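PDB 2OV9: acyl-coenzyme A thioesterase THEM4 from Rhodococcus sp., which probably hydrolyses medium- and long-chain fatty acyl-CoA thioesters, such as octanoyl-, decanoyl- and oleoyl-CoA, to the free fatty acid and coenzyme A. Local coordinates for residues B[6-18]-B[141-153]. Numbering follows the deposited sequence.
Sequences HPTFENSPSGTVL and VLGVANAWGGKAG
Trp148 reaches from the end of the central helix of a hot-dog fold to Thr8 and Phe9 in the curled segment 6-18, and illustrates how one large ring can pack against several parts of a chain. Helix 131-148, the sausage that the antiparallel sheet wraps, ends here in a Schellman motif with Gly150 at positive phi. With CG anti to the backbone N (chi1 177°), the indole projects from the flank of the last turn and lies flat against the Thr8-Phe9 peptide: Phe9 N sits 3.4 Å above the ring plane, over its centre, and Thr8 C is offset toward the rim. Ser12 CB and Pro13 O meet the edge at CH2. Among the apolar contacts, Leu18 divides its two branches, CD2 lying 3.6 Å from Trp148 CE3 while CD1 reaches Val144 CG1 at 3.7 Å. An alanine in place of Trp148 would probably open a gap under the Thr8-Phe9 peptide and leave Leu107 O, which accepts from the indole NE1, without that donor.

Polar contacts gather at the helix terminus. Phe9 N donates to Trp148 O at 2.9 Å, in the carbonyl plane, so the same residue is held by ring and backbone. In one of its two conformers, His6 NE2 lies 3.0 Å from Ala147 O, a weak and doubtful bond bent to 128°; that oxygen accepts from Gly150 N.

Within 6-18, Asn11 braces the curl. Its ND2 donates to His6 O, while OD1 accepts from Thr8 N and Ser12 OG on opposite faces of its plane. Thr8 OG1 forms an ST turn with Glu10 N. Gly15 and Thr16, in the type II turn from Pro13, both face Gly106 in a G1 beta bulge. Phe9 completes the contact, its ring-edge CD1 lying 3.2 Å from Trp148 O.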
ATOM      1  N   HIS B   6       8.046 -16.442  20.532  1.00 47.47           N
ATOM      2  CA  HIS B   6       7.932 -15.086  19.986  0.50 46.76           C
ATOM      3  C   HIS B   6       8.183 -14.025  21.063  1.00 46.00           C
ATOM      4  O   HIS B   6       7.673 -14.140  22.177  1.00 46.55           O
ATOM      5  CB  HIS B   6       6.563 -14.873  19.306  0.50 47.04           C
ATOM      6  CG  HIS B   6       6.238 -13.435  19.028  0.50 47.83           C
ATOM      7  ND1 HIS B   6       6.915 -12.683  18.091  0.50 48.75           N
ATOM      8  CD2 HIS B   6       5.309 -12.609  19.567  0.50 48.40           C
ATOM      9  CE1 HIS B   6       6.428 -11.456  18.072  0.50 47.41           C
ATOM     10  NE2 HIS B   6       5.452 -11.384  18.959  0.50 47.81           N
ATOM     11  N   PRO B   7       8.992 -12.989  20.738  1.00 44.58           N
ATOM     12  CA  PRO B   7       9.243 -11.869  21.662  1.00 42.91           C
ATOM     13  C   PRO B   7       7.977 -11.095  22.011  1.00 41.25           C
ATOM     14  O   PRO B   7       7.206 -10.754  21.126  1.00 39.86           O
ATOM     15  CB  PRO B   7      10.178 -10.948  20.866  1.00 43.32           C
ATOM     16  CG  PRO B   7      10.787 -11.810  19.822  1.00 44.70           C
ATOM     17  CD  PRO B   7       9.758 -12.846  19.483  1.00 44.51           C
ATOM     18  N   THR B   8       7.778 -10.815  23.296  1.00 39.79           N
ATOM     19  CA  THR B   8       6.673  -9.980  23.765  1.00 38.86           C
ATOM     20  C   THR B   8       7.204  -8.986  24.776  1.00 38.91           C
ATOM     21  O   THR B   8       8.327  -9.116  25.238  1.00 37.77           O
ATOM     22  CB  THR B   8       5.620 -10.771  24.518  1.00 38.66           C
ATOM     23  OG1 THR B   8       6.187 -11.204  25.761  1.00 38.35           O
ATOM     24  CG2 THR B   8       5.150 -11.981  23.711  1.00 39.02           C
ATOM     25  N   PHE B   9       6.372  -8.016  25.141  1.00 38.59           N
ATOM     26  CA  PHE B   9       6.761  -6.982  26.094  1.00 39.36           C
ATOM     27  C   PHE B   9       7.166  -7.549  27.465  1.00 39.44           C
ATOM     28  O   PHE B   9       7.789  -6.858  28.253  1.00 39.75           O
ATOM     29  CB  PHE B   9       5.649  -5.918  26.229  1.00 39.69           C
ATOM     30  CG  PHE B   9       4.445  -6.377  27.008  1.00 40.05           C
ATOM     31  CD1 PHE B   9       3.536  -7.277  26.456  1.00 40.58           C
ATOM     32  CD2 PHE B   9       4.209  -5.890  28.294  1.00 41.36           C
ATOM     33  CE1 PHE B   9       2.423  -7.685  27.166  1.00 40.91           C
ATOM     34  CE2 PHE B   9       3.099  -6.304  29.025  1.00 41.16           C
ATOM     35  CZ  PHE B   9       2.206  -7.204  28.465  1.00 41.33           C
ATOM     36  N   GLU B  10       6.825  -8.803  27.744  1.00 39.88           N
ATOM     37  CA  GLU B  10       7.192  -9.406  29.040  1.00 40.06           C
ATOM     38  C   GLU B  10       8.497 -10.200  29.023  1.00 39.74           C
ATOM     39  O   GLU B  10       9.135 -10.394  30.077  1.00 40.08           O
ATOM     40  CB  GLU B  10       6.054 -10.284  29.558  1.00 40.21           C
ATOM     41  CG  GLU B  10       4.829  -9.483  29.918  1.00 43.13           C
ATOM     42  CD  GLU B  10       3.617 -10.337  30.187  1.00 47.34           C
ATOM     43  OE1 GLU B  10       2.777  -9.904  31.004  1.00 49.44           O
ATOM     44  OE2 GLU B  10       3.507 -11.443  29.604  1.00 50.26           O
ATOM     45  N   ASN B  11       8.886 -10.694  27.855  1.00 38.50           N
ATOM     46  CA  ASN B  11      10.045 -11.584  27.789  1.00 37.89           C
ATOM     47  C   ASN B  11      11.248 -11.006  27.050  1.00 36.52           C
ATOM     48  O   ASN B  11      12.263 -11.657  26.920  1.00 36.13           O
ATOM     49  CB  ASN B  11       9.642 -12.953  27.211  1.00 37.69           C
ATOM     50  CG  ASN B  11       9.219 -12.874  25.764  1.00 40.39           C
ATOM     51  OD1 ASN B  11       9.591 -11.935  25.030  1.00 41.71           O
ATOM     52  ND2 ASN B  11       8.443 -13.868  25.327  1.00 41.06           N
ATOM     53  N   SER B  12      11.114  -9.776  26.563  1.00 36.41           N
ATOM     54  CA  SER B  12      12.146  -9.123  25.769  1.00 35.82           C
ATOM     55  C   SER B  12      12.371  -7.711  26.277  1.00 35.07           C
ATOM     56  O   SER B  12      11.433  -7.100  26.780  1.00 35.31           O
ATOM     57  CB  SER B  12      11.714  -9.119  24.300  1.00 36.08           C
ATOM     58  OG  SER B  12      11.775 -10.445  23.783  1.00 36.52           O
ATOM     59  N   PRO B  13      13.622  -7.202  26.203  1.00 34.39           N
ATOM     60  CA  PRO B  13      13.853  -5.799  26.613  1.00 34.57           C
ATOM     61  C   PRO B  13      13.122  -4.777  25.753  1.00 34.89           C
ATOM     62  O   PRO B  13      12.858  -5.008  24.568  1.00 34.32           O
ATOM     63  CB  PRO B  13      15.377  -5.591  26.462  1.00 33.98           C
ATOM     64  CG  PRO B  13      15.936  -6.869  25.926  1.00 34.67           C
ATOM     65  CD  PRO B  13      14.854  -7.897  25.776  1.00 34.34           C
ATOM     66  N   SER B  14      12.810  -3.638  26.361  1.00 35.14           N
ATOM     67  CA  SER B  14      12.319  -2.494  25.617  1.00 35.03           C
ATOM     68  C   SER B  14      13.334  -2.171  24.529  1.00 35.54           C
ATOM     69  O   SER B  14      14.555  -2.249  24.766  1.00 36.34           O
ATOM     70  CB  SER B  14      12.131  -1.298  26.558  1.00 34.18           C
ATOM     71  OG  SER B  14      11.285  -0.320  25.966  1.00 34.75           O
ATOM     72  N   GLY B  15      12.839  -1.813  23.348  1.00 35.62           N
ATOM     73  CA  GLY B  15      13.707  -1.488  22.216  1.00 35.88           C
ATOM     74  C   GLY B  15      14.056  -2.709  21.368  1.00 36.01           C
ATOM     75  O   GLY B  15      14.906  -2.625  20.476  1.00 36.48           O
ATOM     76  N   THR B  16      13.392  -3.832  21.623  1.00 34.54           N
ATOM     77  CA  THR B  16      13.604  -5.033  20.827  1.00 35.39           C
ATOM     78  C   THR B  16      13.100  -4.759  19.414  1.00 35.41           C
ATOM     79  O   THR B  16      11.947  -4.361  19.240  1.00 35.63           O
ATOM     80  CB  THR B  16      12.843  -6.242  21.437  1.00 34.92           C
ATOM     81  OG1 THR B  16      13.463  -6.597  22.685  1.00 36.51           O
ATOM     82  CG2 THR B  16      12.890  -7.427  20.510  1.00 35.99           C
ATOM     83  N   VAL B  17      13.968  -4.928  18.417  1.00 35.04           N
ATOM     84  CA  VAL B  17      13.575  -4.698  17.030  1.00 34.96           C
ATOM     85  C   VAL B  17      12.691  -5.867  16.650  1.00 35.04           C
ATOM     86  O   VAL B  17      13.107  -7.007  16.815  1.00 34.65           O
ATOM     87  CB  VAL B  17      14.793  -4.626  16.090  1.00 35.13           C
ATOM     88  CG1 VAL B  17      14.334  -4.391  14.634  1.00 35.86           C
ATOM     89  CG2 VAL B  17      15.739  -3.500  16.523  1.00 36.16           C
ATOM     90  N   LEU B  18      11.484  -5.590  16.151  1.00 35.10           N
ATOM     91  CA  LEU B  18      10.515  -6.650  15.830  1.00 36.81           C
ATOM     92  C   LEU B  18      10.495  -7.051  14.363  1.00 37.56           C
ATOM     93  O   LEU B  18      10.188  -8.204  14.002  1.00 37.39           O
ATOM     94  CB  LEU B  18       9.122  -6.207  16.249  1.00 37.32           C
ATOM     95  CG  LEU B  18       8.977  -5.943  17.748  1.00 37.27           C
ATOM     96  CD1 LEU B  18       7.598  -5.457  18.060  1.00 38.82           C
ATOM     97  CD2 LEU B  18       9.265  -7.217  18.521  1.00 36.45           C
ATOM     98  N   VAL B 141       0.825  -1.951  11.811  1.00 33.82           N
ATOM     99  CA  VAL B 141       1.302  -1.650  13.157  1.00 34.59           C
ATOM    100  C   VAL B 141       0.435  -2.253  14.261  1.00 34.61           C
ATOM    101  O   VAL B 141       0.975  -2.740  15.264  1.00 33.97           O
ATOM    102  CB  VAL B 141       1.466  -0.125  13.375  1.00 34.60           C
ATOM    103  CG1 VAL B 141       1.946   0.153  14.785  1.00 36.95           C
ATOM    104  CG2 VAL B 141       2.500   0.385  12.393  1.00 35.21           C
ATOM    105  N   LEU B 142      -0.897  -2.199  14.097  1.00 34.41           N
ATOM    106  CA  LEU B 142      -1.807  -2.822  15.080  1.00 34.26           C
ATOM    107  C   LEU B 142      -1.568  -4.329  15.166  1.00 34.38           C
ATOM    108  O   LEU B 142      -1.589  -4.900  16.256  1.00 34.00           O
ATOM    109  CB  LEU B 142      -3.302  -2.562  14.751  1.00 34.46           C
ATOM    110  CG  LEU B 142      -3.774  -1.097  14.712  1.00 33.86           C
ATOM    111  CD1 LEU B 142      -5.284  -1.053  14.571  1.00 34.12           C
ATOM    112  CD2 LEU B 142      -3.322  -0.373  15.965  1.00 31.81           C
ATOM    113  N   GLY B 143      -1.345  -4.966  14.017  1.00 34.02           N
ATOM    114  CA  GLY B 143      -0.971  -6.394  13.993  1.00 33.82           C
ATOM    115  C   GLY B 143       0.297  -6.694  14.772  1.00 33.82           C
ATOM    116  O   GLY B 143       0.388  -7.676  15.503  1.00 33.91           O
ATOM    117  N   VAL B 144       1.295  -5.839  14.605  1.00 33.43           N
ATOM    118  CA  VAL B 144       2.550  -6.008  15.296  1.00 32.97           C
ATOM    119  C   VAL B 144       2.367  -5.734  16.782  1.00 33.42           C
ATOM    120  O   VAL B 144       2.941  -6.444  17.612  1.00 33.32           O
ATOM    121  CB  VAL B 144       3.635  -5.076  14.710  1.00 33.17           C
ATOM    122  CG1 VAL B 144       4.931  -5.191  15.493  1.00 31.99           C
ATOM    123  CG2 VAL B 144       3.880  -5.401  13.236  1.00 32.32           C
ATOM    124  N   ALA B 145       1.594  -4.698  17.123  1.00 32.70           N
ATOM    125  CA  ALA B 145       1.302  -4.398  18.534  1.00 32.75           C
ATOM    126  C   ALA B 145       0.607  -5.567  19.190  1.00 32.36           C
ATOM    127  O   ALA B 145       0.893  -5.914  20.332  1.00 32.99           O
ATOM    128  CB  ALA B 145       0.478  -3.135  18.676  1.00 30.98           C
ATOM    129  N   ASN B 146      -0.304  -6.209  18.476  1.00 33.55           N
ATOM    130  CA  ASN B 146      -0.904  -7.411  19.020  1.00 33.82           C
ATOM    131  C   ASN B 146       0.095  -8.546  19.251  1.00 34.44           C
ATOM    132  O   ASN B 146       0.021  -9.221  20.276  1.00 35.46           O
ATOM    133  CB  ASN B 146      -2.063  -7.896  18.138  1.00 34.61           C
ATOM    134  CG  ASN B 146      -3.273  -6.968  18.186  1.00 34.60           C
ATOM    135  OD1 ASN B 146      -3.435  -6.199  19.120  1.00 34.29           O
ATOM    136  ND2 ASN B 146      -4.158  -7.087  17.200  1.00 36.14           N
ATOM    137  N   ALA B 147       1.002  -8.786  18.300  1.00 34.76           N
ATOM    138  CA  ALA B 147       2.039  -9.818  18.493  1.00 35.01           C
ATOM    139  C   ALA B 147       2.868  -9.512  19.740  1.00 35.04           C
ATOM    140  O   ALA B 147       3.101 -10.383  20.572  1.00 35.56           O
ATOM    141  CB  ALA B 147       2.954  -9.911  17.275  1.00 35.62           C
ATOM    142  N   TRP B 148       3.301  -8.263  19.856  1.00 34.13           N
ATOM    143  CA  TRP B 148       4.159  -7.808  20.940  1.00 34.00           C
ATOM    144  C   TRP B 148       3.447  -7.864  22.284  1.00 34.51           C
ATOM    145  O   TRP B 148       4.080  -8.019  23.353  1.00 34.66           O
ATOM    146  CB  TRP B 148       4.663  -6.396  20.623  1.00 33.36           C
ATOM    147  CG  TRP B 148       5.514  -5.736  21.680  1.00 34.62           C
ATOM    148  CD1 TRP B 148       5.199  -4.602  22.396  1.00 34.83           C
ATOM    149  CD2 TRP B 148       6.841  -6.121  22.108  1.00 34.53           C
ATOM    150  NE1 TRP B 148       6.242  -4.268  23.244  1.00 32.71           N
ATOM    151  CE2 TRP B 148       7.253  -5.184  23.096  1.00 32.14           C
ATOM    152  CE3 TRP B 148       7.705  -7.176  21.777  1.00 32.89           C
ATOM    153  CZ2 TRP B 148       8.495  -5.264  23.732  1.00 34.33           C
ATOM    154  CZ3 TRP B 148       8.949  -7.255  22.418  1.00 33.79           C
ATOM    155  CH2 TRP B 148       9.328  -6.304  23.386  1.00 33.91           C
ATOM    156  N   GLY B 149       2.127  -7.759  22.239  1.00 35.84           N
ATOM    157  CA  GLY B 149       1.304  -7.915  23.435  1.00 36.64           C
ATOM    158  C   GLY B 149       0.953  -9.376  23.701  1.00 38.02           C
ATOM    159  O   GLY B 149       0.179  -9.661  24.594  1.00 37.89           O
ATOM    160  N   GLY B 150       1.509 -10.296  22.914  1.00 38.76           N
ATOM    161  CA  GLY B 150       1.297 -11.728  23.121  1.00 40.53           C
ATOM    162  C   GLY B 150      -0.071 -12.231  22.695  1.00 41.76           C
ATOM    163  O   GLY B 150      -0.533 -13.284  23.165  1.00 41.65           O
ATOM    164  N   LYS B 151      -0.720 -11.494  21.796  1.00 42.89           N
ATOM    165  CA  LYS B 151      -2.036 -11.891  21.298  1.00 44.36           C
ATOM    166  C   LYS B 151      -2.055 -12.001  19.776  1.00 45.06           C
ATOM    167  O   LYS B 151      -1.152 -11.536  19.083  1.00 45.56           O
ATOM    168  CB  LYS B 151      -3.115 -10.918  21.783  1.00 44.60           C
ATOM    169  CG  LYS B 151      -3.558 -11.111  23.239  1.00 45.76           C
ATOM    170  CD  LYS B 151      -4.357 -12.421  23.452  1.00 46.94           C
ATOM    171  CE  LYS B 151      -5.817 -12.316  22.980  1.00 46.96           C
ATOM    172  NZ  LYS B 151      -6.602 -13.612  23.057  1.00 47.52           N
ATOM    173  N   ALA B 152      -3.085 -12.643  19.264  1.00 45.74           N
ATOM    174  CA  ALA B 152      -3.201 -12.907  17.845  1.00 46.42           C
ATOM    175  C   ALA B 152      -4.657 -12.757  17.533  1.00 46.52           C
ATOM    176  O   ALA B 152      -5.489 -13.302  18.252  1.00 47.26           O
ATOM    177  CB  ALA B 152      -2.776 -14.341  17.548  1.00 46.47           C
ATOM    178  N   GLY B 153      -4.976 -12.055  16.460  1.00 46.51           N
ATOM    179  CA  GLY B 153      -6.355 -12.015  15.997  1.00 46.67           C
ATOM    180  C   GLY B 153      -6.471 -11.601  14.552  1.00 46.98           C
ATOM    181  O   GLY B 153      -5.655 -10.807  14.073  1.00 47.07           O
TER